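Long-range contact in malonyl coenzyme A-acyl carrier protein transacylase (PDB 2H1Y), which probably transfers the malonyl group from malonyl-CoA to the holo form of acyl carrier protein: residues 33-44 / 78-89. Numbering follows the deposited sequence.
Sequences FYEGHTLAKELF and LVSYIAYQLLNK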
loop_
_atom_site.group_PDB
_atom_site.type_symbol
_atom_site.label_atom_id
_atom_site.label_comp_id
_atom_site.label_asym_id
_atom_site.label_seq_id
_atom_site.Cartn_x
_atom_site.Cartn_y
_atom_site.Cartn_z
ATOM N N PHE A 33 -7.933 16.583 -6.835
ATOM C CA PHE A 33 -8.926 15.779 -7.556
ATOM C C PHE A 33 -10.336 16.318 -7.324
ATOM O O PHE A 33 -11.068 16.641 -8.278
ATOM C CB PHE A 33 -8.893 14.312 -7.105
ATOM C CG PHE A 33 -7.760 13.505 -7.674
ATOM C CD1 PHE A 33 -7.218 12.447 -6.939
ATOM C CD2 PHE A 33 -7.230 13.786 -8.934
ATOM C CE1 PHE A 33 -6.176 11.681 -7.442
ATOM C CE2 PHE A 33 -6.173 13.005 -9.455
ATOM C CZ PHE A 33 -5.652 11.955 -8.703
ATOM N N TYR A 34 -10.689 16.395 -6.040
ATOM C CA TYR A 34 -11.983 16.839 -5.546
ATOM C C TYR A 34 -12.494 18.087 -6.237
ATOM O O TYR A 34 -13.653 18.124 -6.652
ATOM C CB TYR A 34 -11.889 17.096 -4.042
ATOM C CG TYR A 34 -13.193 17.490 -3.376
ATOM C CD1 TYR A 34 -13.481 18.830 -3.078
ATOM C CD2 TYR A 34 -14.134 16.520 -3.025
ATOM C CE1 TYR A 34 -14.680 19.189 -2.459
ATOM C CE2 TYR A 34 -15.326 16.867 -2.402
ATOM C CZ TYR A 34 -15.595 18.203 -2.126
ATOM O OH TYR A 34 -16.780 18.526 -1.505
ATOM N N GLU A 35 -11.628 19.100 -6.355
ATOM C CA GLU A 35 -12.008 20.394 -6.924
ATOM C C GLU A 35 -12.065 20.427 -8.434
ATOM O O GLU A 35 -12.827 21.197 -8.997
ATOM C CB GLU A 35 -11.087 21.491 -6.419
ATOM C CG GLU A 35 -11.633 22.158 -5.186
ATOM C CD GLU A 35 -10.557 22.480 -4.160
ATOM O OE1 GLU A 35 -9.354 22.477 -4.531
ATOM O OE2 GLU A 35 -10.922 22.738 -2.978
ATOM N N GLY A 36 -11.263 19.602 -9.095
ATOM C CA GLY A 36 -11.247 19.572 -10.559
ATOM C C GLY A 36 -12.276 18.650 -11.209
ATOM O O GLY A 36 -12.527 18.752 -12.416
ATOM N N HIS A 37 -12.869 17.738 -10.435
ATOM C CA HIS A 37 -13.737 16.707 -11.016
ATOM C C HIS A 37 -14.936 16.344 -10.144
ATOM O O HIS A 37 -14.796 15.993 -8.960
ATOM C CB HIS A 37 -12.939 15.443 -11.354
ATOM C CG HIS A 37 -11.680 15.706 -12.120
ATOM N ND1 HIS A 37 -10.524 16.161 -11.519
ATOM C CD2 HIS A 37 -11.396 15.584 -13.439
ATOM C CE1 HIS A 37 -9.578 16.298 -12.430
ATOM N NE2 HIS A 37 -10.081 15.956 -13.603
ATOM N N THR A 38 -16.111 16.418 -10.762
ATOM C CA THR A 38 -17.379 15.999 -10.166
ATOM C C THR A 38 -17.327 14.564 -9.666
ATOM O O THR A 38 -17.881 14.255 -8.611
ATOM C CB THR A 38 -18.528 16.083 -11.197
ATOM O OG1 THR A 38 -18.480 17.352 -11.870
ATOM C CG2 THR A 38 -19.889 15.890 -10.516
ATOM N N LEU A 39 -16.677 13.691 -10.431
ATOM C CA LEU A 39 -16.573 12.283 -10.051
ATOM C C LEU A 39 -15.862 12.177 -8.703
ATOM O O LEU A 39 -16.292 11.422 -7.832
ATOM C CB LEU A 39 -15.813 11.489 -11.109
ATOM C CG LEU A 39 -16.210 10.044 -11.406
ATOM C CD1 LEU A 39 -15.307 9.490 -12.488
ATOM C CD2 LEU A 39 -16.193 9.118 -10.198
ATOM N N ALA A 40 -14.791 12.953 -8.529
ATOM C CA ALA A 40 -14.034 12.930 -7.292
ATOM C C ALA A 40 -14.930 13.397 -6.149
ATOM O O ALA A 40 -14.932 12.804 -5.068
ATOM C CB ALA A 40 -12.789 13.810 -7.405
ATOM N N LYS A 41 -15.706 14.448 -6.400
ATOM C CA LYS A 41 -16.611 14.971 -5.389
ATOM C C LYS A 41 -17.609 13.892 -4.962
ATOM O O LYS A 41 -17.863 13.693 -3.763
ATOM C CB LYS A 41 -17.332 16.231 -5.892
ATOM C CG LYS A 41 -16.523 17.516 -5.781
ATOM C CD LYS A 41 -17.190 18.654 -6.533
ATOM C CE LYS A 41 -16.191 19.741 -6.906
ATOM N NZ LYS A 41 -15.484 20.280 -5.704
ATOM N N GLU A 42 -18.145 13.175 -5.942
ATOM C CA GLU A 42 -19.168 12.189 -5.674
ATOM C C GLU A 42 -18.649 11.008 -4.841
ATOM O O GLU A 42 -19.365 10.458 -3.997
ATOM C CB GLU A 42 -19.754 11.726 -6.994
ATOM C CG GLU A 42 -20.886 10.736 -6.897
ATOM C CD GLU A 42 -21.288 10.247 -8.266
ATOM O OE1 GLU A 42 -21.762 9.096 -8.377
ATOM O OE2 GLU A 42 -21.100 11.007 -9.243
ATOM N N LEU A 43 -17.400 10.633 -5.064
ATOM C CA LEU A 43 -16.855 9.484 -4.374
ATOM C C LEU A 43 -16.522 9.845 -2.934
ATOM O O LEU A 43 -16.674 9.018 -2.034
ATOM C CB LEU A 43 -15.662 8.889 -5.129
ATOM C CG LEU A 43 -15.986 8.274 -6.504
ATOM C CD1 LEU A 43 -14.762 8.295 -7.402
ATOM C CD2 LEU A 43 -16.568 6.852 -6.415
ATOM N N PHE A 44 -16.108 11.087 -2.714
ATOM C CA PHE A 44 -15.950 11.602 -1.351
ATOM C C PHE A 44 -17.245 11.508 -0.532
ATOM O O PHE A 44 -17.217 11.080 0.628
ATOM C CB PHE A 44 -15.389 13.029 -1.347
ATOM C CG PHE A 44 -13.902 13.082 -1.216
ATOM C CD1 PHE A 44 -13.094 13.220 -2.341
ATOM C CD2 PHE A 44 -13.300 12.949 0.027
ATOM C CE1 PHE A 44 -11.722 13.248 -2.218
ATOM C CE2 PHE A 44 -11.931 12.973 0.159
ATOM C CZ PHE A 44 -11.136 13.124 -0.961
ATOM N N LEU A 78 -9.004 5.582 -0.956
ATOM C CA LEU A 78 -9.903 6.549 -1.572
ATOM C C LEU A 78 -9.245 7.303 -2.719
ATOM O O LEU A 78 -9.758 7.337 -3.837
ATOM C CB LEU A 78 -10.369 7.534 -0.525
ATOM C CG LEU A 78 -11.787 8.068 -0.557
ATOM C CD1 LEU A 78 -11.790 9.294 0.340
ATOM C CD2 LEU A 78 -12.299 8.375 -1.994
ATOM N N VAL A 79 -8.101 7.911 -2.448
ATOM C CA VAL A 79 -7.401 8.650 -3.484
ATOM C C VAL A 79 -6.925 7.707 -4.624
ATOM O O VAL A 79 -7.100 8.023 -5.817
ATOM C CB VAL A 79 -6.286 9.515 -2.875
ATOM C CG1 VAL A 79 -5.515 10.285 -3.956
ATOM C CG2 VAL A 79 -6.878 10.464 -1.790
ATOM N N SER A 80 -6.371 6.545 -4.282
ATOM C CA SER A 80 -6.036 5.554 -5.319
ATOM C C SER A 80 -7.227 5.257 -6.240
ATOM O O SER A 80 -7.084 5.267 -7.467
ATOM C CB SER A 80 -5.526 4.264 -4.702
ATOM O OG SER A 80 -4.249 4.455 -4.135
ATOM N N TYR A 81 -8.399 5.029 -5.634
ATOM C CA TYR A 81 -9.633 4.714 -6.374
ATOM C C TYR A 81 -9.958 5.833 -7.332
ATOM O O TYR A 81 -10.202 5.583 -8.503
ATOM C CB TYR A 81 -10.819 4.471 -5.426
ATOM C CG TYR A 81 -12.045 3.942 -6.126
ATOM C CD1 TYR A 81 -13.019 4.817 -6.623
ATOM C CD2 TYR A 81 -12.237 2.557 -6.310
ATOM C CE1 TYR A 81 -14.130 4.353 -7.276
ATOM C CE2 TYR A 81 -13.366 2.066 -6.970
ATOM C CZ TYR A 81 -14.311 2.977 -7.451
ATOM O OH TYR A 81 -15.449 2.545 -8.110
ATOM N N ILE A 82 -9.944 7.067 -6.820
ATOM C CA ILE A 82 -10.282 8.250 -7.617
ATOM C C ILE A 82 -9.284 8.459 -8.757
ATOM O O ILE A 82 -9.682 8.626 -9.916
ATOM C CB ILE A 82 -10.429 9.541 -6.748
ATOM C CG1 ILE A 82 -11.638 9.408 -5.826
ATOM C CG2 ILE A 82 -10.561 10.760 -7.633
ATOM C CD1 ILE A 82 -11.742 10.459 -4.769
ATOM N N ALA A 83 -7.999 8.431 -8.421
ATOM C CA ALA A 83 -6.934 8.437 -9.427
ATOM C C ALA A 83 -7.227 7.444 -10.548
ATOM O O ALA A 83 -7.095 7.788 -11.728
ATOM C CB ALA A 83 -5.598 8.119 -8.788
ATOM N N TYR A 84 -7.633 6.226 -10.179
ATOM C CA TYR A 84 -7.909 5.184 -11.169
ATOM C C TYR A 84 -9.107 5.504 -12.093
ATOM O O TYR A 84 -8.995 5.398 -13.322
ATOM C CB TYR A 84 -8.113 3.830 -10.500
ATOM C CG TYR A 84 -8.309 2.708 -11.501
ATOM C CD1 TYR A 84 -9.538 2.527 -12.159
ATOM C CD2 TYR A 84 -7.269 1.825 -11.787
ATOM C CE1 TYR A 84 -9.718 1.486 -13.080
ATOM C CE2 TYR A 84 -7.432 0.803 -12.681
ATOM C CZ TYR A 84 -8.657 0.634 -13.326
ATOM O OH TYR A 84 -8.790 -0.386 -14.224
ATOM N N GLN A 85 -10.238 5.876 -11.494
ATOM C CA GLN A 85 -11.442 6.283 -12.240
ATOM C C GLN A 85 -11.214 7.440 -13.215
ATOM O O GLN A 85 -11.536 7.344 -14.404
ATOM C CB GLN A 85 -12.557 6.677 -11.264
ATOM C CG GLN A 85 -13.058 5.553 -10.364
ATOM C CD GLN A 85 -13.275 4.237 -11.110
ATOM O OE1 GLN A 85 -12.892 3.181 -10.615
ATOM N NE2 GLN A 85 -13.873 4.300 -12.302
ATOM N N LEU A 86 -10.672 8.541 -12.696
ATOM C CA LEU A 86 -10.336 9.699 -13.509
ATOM C C LEU A 86 -9.447 9.297 -14.680
ATOM O O LEU A 86 -9.777 9.571 -15.840
ATOM C CB LEU A 86 -9.682 10.773 -12.641
ATOM C CG LEU A 86 -10.538 11.905 -12.032
ATOM C CD1 LEU A 86 -12.053 11.649 -12.040
ATOM C CD2 LEU A 86 -10.055 12.297 -10.650
ATOM N N LEU A 87 -8.355 8.594 -14.396
ATOM C CA LEU A 87 -7.450 8.178 -15.463
ATOM C C LEU A 87 -8.132 7.219 -16.441
ATOM O O LEU A 87 -8.134 7.492 -17.637
ATOM C CB LEU A 87 -6.120 7.614 -14.918
ATOM C CG LEU A 87 -5.055 7.128 -15.916
ATOM C CD1 LEU A 87 -4.858 8.103 -17.066
ATOM C CD2 LEU A 87 -3.743 6.878 -15.223
ATOM N N ASN A 88 -8.719 6.136 -15.927
ATOM C CA ASN A 88 -9.492 5.168 -16.714
ATOM C C ASN A 88 -10.551 5.763 -17.657
ATOM O O ASN A 88 -10.751 5.272 -18.760
ATOM C CB ASN A 88 -10.175 4.169 -15.782
ATOM C CG ASN A 88 -10.900 3.050 -16.536
ATOM O OD1 ASN A 88 -10.271 2.223 -17.217
ATOM N ND2 ASN A 88 -12.215 3.016 -16.413
ATOM N N LYS A 89 -11.228 6.812 -17.219
ATOM C CA LYS A 89 -12.307 7.430 -17.996
ATOM C C LYS A 89 -11.772 8.214 -19.221
ATOM O O LYS A 89 -12.523 8.533 -20.156
ATOM C CB LYS A 89 -13.167 8.296 -17.057
ATOM C CG LYS A 89 -14.155 9.224 -17.710
ATOM C CD LYS A 89 -14.613 10.298 -16.728
ATOM C CE LYS A 89 -15.246 11.478 -17.489
ATOM N NZ LYS A 89 -15.370 12.690 -16.634
#
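Ile82 is a knob in the hole formed by Ala40, Leu43, Phe44 and Phe33 where two helices of the acyl transferase domain pack roughly antiparallel, segments 38-44 and 78-89 meeting at 148° with axes 10.0 Å apart. The branches of Ile82 divide the work. CG2, held opposite the backbone N, reaches Ala40 CB at 3.8 Å and also meets the Phe33 ring; CG1 touches Leu43 CD1, the two side chains running past each other in opposite directions, and CD1 continues to Phe44. Phe33, on helix 31-36, fits in return among Val79, Ile82, Ala83 and Leu86, with Val79 CG1 at its ring edge and its CD2 3.6 Å from Leu86 CD2. Leu86 CG makes a CH-pi contact over one face of His37, 4.1 Å from the ring centroid. Leu78 CD1 sits likewise over a face of Phe44, while Leu43 CD2 touches Tyr81 CE1 at 3.6 Å. No hydrogen bond crosses the interface, so packing of apolar groups joins the helices. Beyond this layer, helix 55-60 meets Phe44 and Leu78 through Leu59, and Leu310 of helix 307-320 touches both His37 and Leu86. At the N-cap of helix 38-51, His37 turns its ring back and ND1 donates a weak bond to Phe33 O.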